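Local coordinates for hypothetical signal peptide protein (Sinorhizobium meliloti, PDB 3PJY), which is of unknown function but belongs to the DUF192 family and may act in transcription regulation, at residues R41-D46 against E107-T112; P58-M63 against I95-E100. All coordinates share one frame; numbering follows the deposited sequence.

Contact 1 (R41-D46 against E107-T112); sequences RQMAPD and ELNAGT
Met-43 and Asn-109 are brought side by side by their first torsions: CG of Met-43, a selenomethionine, stands anti to the backbone N (chi1 -176°) and sends the chain in toward residues 107-109, while CG of Asn-109 lies anti to its own carbonyl carbon (chi1 -78°) and swings the amide out over the 41-46 backbone. The two side chains thus run antiparallel, each reaching for the other's backbone: Asn-109 ND2 donates to Met-43 O at 3.0 Å, with an N-H...O angle of 151°, approaching the oxygen from above its carbonyl plane, and the selenomethionine bends at its last torsion and lays its methyl CE against the peptide joining Leu-108 to Asn-109, 3.6 Å from Asn-109 N. Ala-44 O is almost as near to the amide, 3.1 Å from Asn-109 ND2, but the angle is too poor for a hydrogen bond.

This is where strand 102-109, an inner strand of the seven-stranded mixed sheet, ends beside the loop leading into its antiparallel neighbour, strand 47-53. A type II turn from Asn-109 to Thr-112 follows, with Gly-111 as N-cap of helix 112-116. Asn-109 O receives two donors from one face of its carbonyl plane, Thr-112 OG1 at 2.6 Å and Thr-112 N at 3.0 Å, which tie the turn to the strand end.

A water fills the angle between the segments. It donates to Pro-45 O at 2.8 Å and accepts from Asn-109 N at 2.9 Å and from Asn-109 ND2 at 3.0 Å, so the amide nitrogen has both a direct and a water-mediated link to the loop. Beyond Pro-45, Asp-46 OD1 meets Arg-115 in a salt bridge and His-20 in a hydrogen bond, joining the end of the loop to helix 112-116 and strand 19-27.

Contact 2 (P58-M63 against I95-E100); sequences PVMMWM and IIDSRE
A small two-stranded antiparallel sheet, separate from the main one, forms where Met-60 and Met-61 run beside Ile-96 and Asp-97. Met-61 and Ile-96 make its hydrogen-bonded pair: Met-61 N gives to Ile-96 O at 2.9 Å, and Ile-96 N returns a nearly straight bond (176°) to Met-61 O at 2.8 Å. Ser-98 N extends the ladder to Val-59 O at 2.9 Å. Met-60 and Asp-97 are the non-hydrogen-bonded pair, and on their face Met-60 CG comes as close as 3.1 Å to Asp-97 OD1; the selenomethionine chain of Met-60 also crosses Ile-95 obliquely, its CB 3.8 Å from Ile-95 CG2. The other face, with Met-61 and Ile-96, is turned to the main sheet, where both side chains touch Met-72.

At Val-59 a side chain joins the pairing. OG of Ser-98, set between its backbone N and carbonyl carbon (chi1 66°), accepts from Val-59 N at 3.0 Å along a fairly straight bond (165°) and donates to Glu-100 O at 2.7 Å. Asp-97 shapes the same bend through an Asx turn, OD2 accepting from Arg-99 N at 2.8 Å from above the carboxylate plane. With an alanine here instead of Ser-98 the hydroxyl is gone, and Val-59 N and Glu-100 O would probably lose the mate they share, leaving Glu-100 less firmly held beside Pro-58.

Ser-98 is buried, and its hydroxyl is used both as acceptor and as donor; one buried oxygen thus serves an N-H of residues 58-63 and a carbonyl of its own segment.

The centres of the two contacts lie about 19 Å apart. Along the chain the order is 41-46, 58-63, 95-100, 107-112, so contact 1 brackets contact 2. Strand 102-109 links them: it follows strand 96-97 in the chain and ends in contact 1, and on the way its Val-105 and Glu-107 meet Met-61 of contact 2. There Glu-107 OE2 lies 3.2 Å from Met-61 CE, a packing contact. The small sheet of contact 2 lies against the main mixed sheet, while contact 1 joins a loop to one strand end of that same sheet. Both contacts thus pack onto the same mixed sheet, and all four segments belong to the region shared by the family.

Contact 1 (R41-D46 against E107-T112)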
ATOM      1  N   ARG B  41       9.609 -11.997 -17.857  0.50 18.00           N
ATOM      2  CA  ARG B  41      10.981 -12.150 -17.385  0.50 18.53           C
ATOM      3  C   ARG B  41      11.257 -11.338 -16.118  0.50 18.98           C
ATOM      4  O   ARG B  41      12.240 -11.566 -15.404  0.50 20.25           O
ATOM      5  CB  ARG B  41      11.973 -11.812 -18.510  0.50 20.85           C
ATOM      6  CG  ARG B  41      11.674 -12.528 -19.842  0.50 18.46           C
ATOM      7  CD  ARG B  41      11.620 -14.071 -19.728  0.50 22.95           C
ATOM      8  NE  ARG B  41      12.193 -14.709 -20.909  0.50 29.93           N
ATOM      9  CZ  ARG B  41      11.526 -15.227 -21.940  0.50 28.78           C
ATOM     10  NH1 ARG B  41      12.227 -15.744 -22.919  0.50 28.73           N
ATOM     11  NH2 ARG B  41      10.195 -15.217 -22.026  0.50 18.75           N
ATOM     12  N   GLN B  42      10.392 -10.379 -15.829  0.50 18.07           N
ATOM     13  CA  GLN B  42      10.576  -9.566 -14.641  0.50 20.15           C
ATOM     14  C   GLN B  42       9.229  -9.205 -14.056  0.50 18.45           C
ATOM     15  O   GLN B  42       8.210  -9.314 -14.717  0.50 17.44           O
ATOM     16  CB  GLN B  42      11.337  -8.278 -14.985  0.50 23.49           C
ATOM     17  CG  GLN B  42      10.611  -7.385 -15.980  0.50 20.36           C
HETATM   18  N   MSE B  43       9.265  -8.733 -12.816  1.00 18.16           N
HETATM   19  CA  MSE B  43       8.086  -8.289 -12.095  1.00 17.09           C
HETATM   20  C   MSE B  43       8.585  -7.603 -10.817  1.00 17.41           C
HETATM   21  O   MSE B  43       9.440  -8.138 -10.149  1.00 19.60           O
HETATM   22  CB  MSE B  43       7.174  -9.462 -11.735  1.00 17.99           C
HETATM   23  CG  MSE B  43       5.857  -9.010 -11.054  1.00 17.36           C
HETATM   24 SE   MSE B  43       4.497 -10.362 -11.029  0.75 15.42          SE
HETATM   25  CE  MSE B  43       5.213 -11.461  -9.661  1.00 17.46           C
ATOM     26  N   ALA B  44       8.080  -6.397 -10.545  1.00 17.24           N
ATOM     27  CA  ALA B  44       8.540  -5.600  -9.413  1.00 17.33           C
ATOM     28  C   ALA B  44       8.196  -6.221  -8.087  1.00 18.61           C
ATOM     29  O   ALA B  44       7.215  -6.985  -7.997  1.00 17.47           O
ATOM     30  CB  ALA B  44       7.972  -4.146  -9.500  1.00 21.56           C
ATOM     31  N   PRO B  45       8.978  -5.922  -7.033  1.00 18.45           N
ATOM     32  CA  PRO B  45       8.776  -6.671  -5.802  1.00 17.07           C
ATOM     33  C   PRO B  45       7.381  -6.509  -5.159  1.00 17.11           C
ATOM     34  O   PRO B  45       6.862  -7.449  -4.546  1.00 17.58           O
ATOM     35  CB  PRO B  45       9.808  -6.086  -4.844  1.00 19.59           C
ATOM     36  CG  PRO B  45      10.903  -5.590  -5.742  1.00 22.58           C
ATOM     37  CD  PRO B  45      10.211  -5.084  -6.982  1.00 21.42           C
ATOM     38  N   ASP B  46       6.781  -5.333  -5.296  1.00 17.37           N
ATOM     39  CA  ASP B  46       5.434  -5.101  -4.755  1.00 18.02           C
ATOM     40  C   ASP B  46       4.311  -5.280  -5.805  1.00 18.33           C
ATOM     41  O   ASP B  46       3.201  -4.736  -5.619  1.00 19.59           O
ATOM     42  CB  ASP B  46       5.343  -3.740  -4.059  1.00 18.72           C
ATOM     43  CG  ASP B  46       6.195  -3.667  -2.794  1.00 28.74           C
ATOM     44  OD1 ASP B  46       6.262  -4.646  -2.032  1.00 23.67           O
ATOM     45  OD2 ASP B  46       6.875  -2.624  -2.615  1.00 31.39           O
ATOM     46  N   GLU B 107      -0.214 -14.586  -6.820  1.00 13.18           N
ATOM     47  CA  GLU B 107       1.160 -14.917  -7.157  1.00 12.95           C
ATOM     48  C   GLU B 107       2.060 -13.693  -7.005  1.00 14.32           C
ATOM     49  O   GLU B 107       1.765 -12.625  -7.523  1.00 13.97           O
ATOM     50  CB  GLU B 107       1.283 -15.459  -8.566  1.00 13.53           C
ATOM     51  CG  GLU B 107       0.761 -16.854  -8.706  1.00 15.98           C
ATOM     52  CD  GLU B 107       0.907 -17.453 -10.087  1.00 18.47           C
ATOM     53  OE1 GLU B 107       1.182 -16.781 -11.093  1.00 16.25           O
ATOM     54  OE2 GLU B 107       0.706 -18.682 -10.180  1.00 24.32           O
ATOM     55  N   LEU B 108       3.141 -13.865  -6.269  1.00 13.70           N
ATOM     56  CA  LEU B 108       4.126 -12.836  -6.007  1.00 12.59           C
ATOM     57  C   LEU B 108       5.516 -13.372  -6.361  1.00 14.20           C
ATOM     58  O   LEU B 108       5.718 -14.592  -6.471  1.00 14.97           O
ATOM     59  CB  LEU B 108       4.111 -12.481  -4.525  1.00 14.63           C
ATOM     60  CG  LEU B 108       2.779 -11.934  -3.975  1.00 14.99           C
ATOM     61  CD1 LEU B 108       2.822 -11.855  -2.446  1.00 18.69           C
ATOM     62  CD2 LEU B 108       2.491 -10.597  -4.591  1.00 16.64           C
ATOM     63  N   ASN B 109       6.500 -12.486  -6.486  1.00 14.62           N
ATOM     64  CA  ASN B 109       7.858 -12.966  -6.666  1.00 15.08           C
ATOM     65  C   ASN B 109       8.226 -13.905  -5.521  1.00 16.94           C
ATOM     66  O   ASN B 109       7.898 -13.662  -4.348  1.00 16.46           O
ATOM     67  CB  ASN B 109       8.853 -11.834  -6.682  1.00 17.43           C
ATOM     68  CG  ASN B 109       8.893 -11.103  -7.995  1.00 18.12           C
ATOM     69  OD1 ASN B 109       9.426 -11.619  -8.986  1.00 20.11           O
ATOM     70  ND2 ASN B 109       8.385  -9.876  -8.003  1.00 17.57           N
ATOM     71  N   ALA B 110       8.944 -14.976  -5.814  1.00 17.52           N
ATOM     72  CA  ALA B 110       9.440 -15.834  -4.736  1.00 18.12           C
ATOM     73  C   ALA B 110      10.234 -15.047  -3.720  1.00 19.00           C
ATOM     74  O   ALA B 110      11.036 -14.152  -4.073  1.00 18.78           O
ATOM     75  CB  ALA B 110      10.269 -17.030  -5.297  1.00 19.72           C
ATOM     76  N   GLY B 111      10.013 -15.356  -2.449  1.00 20.00           N
ATOM     77  CA  GLY B 111      10.663 -14.650  -1.351  1.00 21.02           C
ATOM     78  C   GLY B 111       9.829 -13.525  -0.774  1.00 19.53           C
ATOM     79  O   GLY B 111      10.176 -12.974   0.277  1.00 20.56           O
ATOM     80  N   THR B 112       8.741 -13.161  -1.467  1.00 16.82           N
ATOM     81  CA  THR B 112       7.891 -12.051  -0.995  1.00 16.80           C
ATOM     82  C   THR B 112       7.212 -12.349   0.343  1.00 17.84           C
ATOM     83  O   THR B 112       7.149 -11.477   1.214  1.00 18.25           O
ATOM     84  CB  THR B 112       6.873 -11.610  -2.029  1.00 17.92           C
ATOM     85  OG1 THR B 112       7.558 -11.278  -3.244  1.00 17.34           O
ATOM     86  CG2 THR B 112       6.154 -10.336  -1.553  1.00 16.79           C
TER
HETATM   87  O   HOH W   1       6.145  -9.671  -6.024  1.00 17.06           O

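Contact 2 (P58-M63 against I95-E100)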
ATOM      1  N   PRO B  58     -11.893 -25.940  -4.933  1.00 18.62           N
ATOM      2  CA  PRO B  58     -10.438 -26.143  -4.984  1.00 19.46           C
ATOM      3  C   PRO B  58      -9.863 -25.774  -6.330  1.00 19.29           C
ATOM      4  O   PRO B  58     -10.580 -25.859  -7.362  1.00 19.14           O
ATOM      5  CB  PRO B  58     -10.293 -27.641  -4.721  1.00 22.73           C
ATOM      6  CG  PRO B  58     -11.500 -27.972  -3.915  1.00 22.51           C
ATOM      7  CD  PRO B  58     -12.618 -27.169  -4.561  1.00 21.76           C
ATOM      8  N   VAL B  59      -8.608 -25.330  -6.339  1.00 17.92           N
ATOM      9  CA  VAL B  59      -7.955 -24.956  -7.578  1.00 17.72           C
ATOM     10  C   VAL B  59      -6.572 -25.606  -7.681  1.00 18.12           C
ATOM     11  O   VAL B  59      -5.955 -26.017  -6.672  1.00 19.19           O
ATOM     12  CB  VAL B  59      -7.809 -23.437  -7.747  1.00 19.56           C
ATOM     13  CG1 VAL B  59      -9.157 -22.756  -7.620  1.00 22.06           C
ATOM     14  CG2 VAL B  59      -6.904 -22.874  -6.764  1.00 20.17           C
HETATM   15  N   MSE B  60      -6.121 -25.700  -8.906  1.00 19.74           N
HETATM   16  CA  MSE B  60      -4.833 -26.287  -9.249  1.00 18.30           C
HETATM   17  C   MSE B  60      -4.019 -25.243 -10.004  1.00 16.94           C
HETATM   18  O   MSE B  60      -4.461 -24.673 -11.004  1.00 17.52           O
HETATM   19  CB  MSE B  60      -5.070 -27.520 -10.121  1.00 21.41           C
HETATM   20  CG  MSE B  60      -5.872 -28.547  -9.386  1.00 23.44           C
HETATM   21 SE   MSE B  60      -5.889 -30.293 -10.236  0.75 32.04          SE
HETATM   22  CE  MSE B  60      -6.147 -29.691 -11.706  1.00 19.80           C
HETATM   23  N   MSE B  61      -2.774 -25.023  -9.545  1.00 16.81           N
HETATM   24  CA  MSE B  61      -1.838 -24.123 -10.194  1.00 16.27           C
HETATM   25  C   MSE B  61      -0.600 -24.884 -10.625  1.00 15.70           C
HETATM   26  O   MSE B  61      -0.309 -25.945 -10.112  1.00 16.52           O
HETATM   27  CB  MSE B  61      -1.417 -23.050  -9.203  1.00 17.68           C
HETATM   28  CG  MSE B  61      -2.546 -22.291  -8.510  1.00 17.71           C
HETATM   29 SE   MSE B  61      -3.583 -21.169  -9.698  0.75 17.12          SE
HETATM   30  CE  MSE B  61      -2.299 -19.845 -10.117  1.00 20.99           C
ATOM     31  N   TRP B  62       0.090 -24.311 -11.591  1.00 14.89           N
ATOM     32  CA  TRP B  62       1.405 -24.826 -12.006  1.00 15.73           C
ATOM     33  C   TRP B  62       2.290 -23.730 -12.556  1.00 16.55           C
ATOM     34  O   TRP B  62       1.887 -22.551 -12.632  1.00 19.28           O
ATOM     35  CB  TRP B  62       1.249 -26.011 -12.978  1.00 16.82           C
ATOM     36  CG  TRP B  62       0.662 -25.700 -14.361  1.00 16.53           C
ATOM     37  CD1 TRP B  62       0.228 -24.502 -14.823  1.00 19.38           C
ATOM     38  CD2 TRP B  62       0.406 -26.644 -15.419  1.00 19.35           C
ATOM     39  NE1 TRP B  62      -0.272 -24.626 -16.111  1.00 18.88           N
ATOM     40  CE2 TRP B  62      -0.191 -25.935 -16.477  1.00 21.18           C
ATOM     41  CE3 TRP B  62       0.612 -28.006 -15.558  1.00 26.11           C
ATOM     42  CZ2 TRP B  62      -0.551 -26.554 -17.692  1.00 23.93           C
ATOM     43  CZ3 TRP B  62       0.240 -28.626 -16.765  1.00 29.14           C
ATOM     44  CH2 TRP B  62      -0.339 -27.903 -17.799  1.00 29.42           C
HETATM   45  N   MSE B  63       3.495 -24.122 -12.967  1.00 16.64           N
HETATM   46  CA  MSE B  63       4.533 -23.206 -13.420  1.00 17.14           C
HETATM   47  C   MSE B  63       4.934 -23.403 -14.879  1.00 16.53           C
HETATM   48  O   MSE B  63       5.991 -22.965 -15.316  1.00 18.04           O
HETATM   49  CB  MSE B  63       5.741 -23.260 -12.495  1.00 17.13           C
HETATM   50  CG  MSE B  63       5.441 -22.834 -11.065  1.00 14.39           C
HETATM   51 SE   MSE B  63       5.166 -20.955 -10.920  0.75 15.17          SE
HETATM   52  CE  MSE B  63       6.977 -20.525 -11.033  1.00 16.68           C
ATOM     53  N   ILE B  95       1.585 -30.057 -10.370  1.00 19.93           N
ATOM     54  CA  ILE B  95       0.393 -29.377  -9.873  1.00 19.84           C
ATOM     55  C   ILE B  95       0.562 -29.031  -8.431  1.00 20.98           C
ATOM     56  O   ILE B  95       0.959 -29.886  -7.611  1.00 22.80           O
ATOM     57  CB  ILE B  95      -0.879 -30.268 -10.048  1.00 22.46           C
ATOM     58  CG1 ILE B  95      -1.155 -30.471 -11.548  1.00 23.66           C
ATOM     59  CG2 ILE B  95      -2.095 -29.663  -9.241  1.00 22.70           C
ATOM     60  CD1 ILE B  95      -2.253 -31.543 -11.903  1.00 26.81           C
ATOM     61  N   ILE B  96       0.237 -27.780  -8.110  1.00 17.78           N
ATOM     62  CA  ILE B  96       0.185 -27.277  -6.763  1.00 19.92           C
ATOM     63  C   ILE B  96      -1.292 -27.082  -6.450  1.00 21.86           C
ATOM     64  O   ILE B  96      -1.942 -26.210  -7.024  1.00 19.37           O
ATOM     65  CB  ILE B  96       0.969 -25.952  -6.622  1.00 18.36           C
ATOM     66  CG1 ILE B  96       2.423 -26.156  -7.060  1.00 23.54           C
ATOM     67  CG2 ILE B  96       0.871 -25.430  -5.155  1.00 20.05           C
ATOM     68  CD1 ILE B  96       3.239 -24.875  -7.221  1.00 27.08           C
ATOM     69  N   ASP B  97      -1.828 -27.947  -5.590  1.00 21.81           N
ATOM     70  CA  ASP B  97      -3.257 -27.965  -5.308  1.00 23.73           C
ATOM     71  C   ASP B  97      -3.556 -27.103  -4.099  1.00 24.02           C
ATOM     72  O   ASP B  97      -2.765 -27.072  -3.153  1.00 25.95           O
ATOM     73  CB  ASP B  97      -3.738 -29.398  -5.089  1.00 27.62           C
ATOM     74  CG  ASP B  97      -5.250 -29.517  -5.274  1.00 30.93           C
ATOM     75  OD1 ASP B  97      -5.686 -29.523  -6.445  1.00 31.76           O
ATOM     76  OD2 ASP B  97      -5.951 -29.565  -4.252  1.00 35.66           O
ATOM     77  N   SER B  98      -4.701 -26.418  -4.104  1.00 20.89           N
ATOM     78  CA  SER B  98      -5.096 -25.629  -2.980  1.00 20.75           C
ATOM     79  C   SER B  98      -5.471 -26.540  -1.779  1.00 25.54           C
ATOM     80  O   SER B  98      -5.495 -26.050  -0.663  1.00 29.25           O
ATOM     81  CB  SER B  98      -6.271 -24.712  -3.346  1.00 21.44           C
ATOM     82  OG  SER B  98      -7.416 -25.473  -3.638  1.00 20.61           O
ATOM     83  N   ARG B  99      -5.831 -27.802  -2.024  1.00 26.81           N
ATOM     84  CA  ARG B  99      -6.106 -28.789  -0.938  1.00 29.40           C
ATOM     85  C   ARG B  99      -7.463 -28.593  -0.251  1.00 29.33           C
ATOM     86  O   ARG B  99      -7.841 -29.354   0.623  1.00 33.63           O
ATOM     87  CB  ARG B  99      -4.974 -28.765   0.122  1.00 32.34           C
ATOM     88  N   GLU B 100      -8.185 -27.561  -0.644  1.00 26.62           N
ATOM     89  CA  GLU B 100      -9.442 -27.165  -0.049  1.00 27.46           C
ATOM     90  C   GLU B 100     -10.003 -26.006  -0.890  1.00 24.29           C
ATOM     91  O   GLU B 100      -9.271 -25.353  -1.652  1.00 24.79           O
ATOM     92  CB  GLU B 100      -9.240 -26.631   1.354  1.00 28.89           C
ATOM     93  CG  GLU B 100      -8.447 -25.374   1.409  1.00 26.44           C
ATOM     94  CD  GLU B 100      -8.074 -24.982   2.822  1.00 41.89           C
ATOM     95  OE1 GLU B 100      -8.951 -25.008   3.706  1.00 51.72           O
ATOM     96  OE2 GLU B 100      -6.893 -24.661   3.042  1.00 45.53           O
TER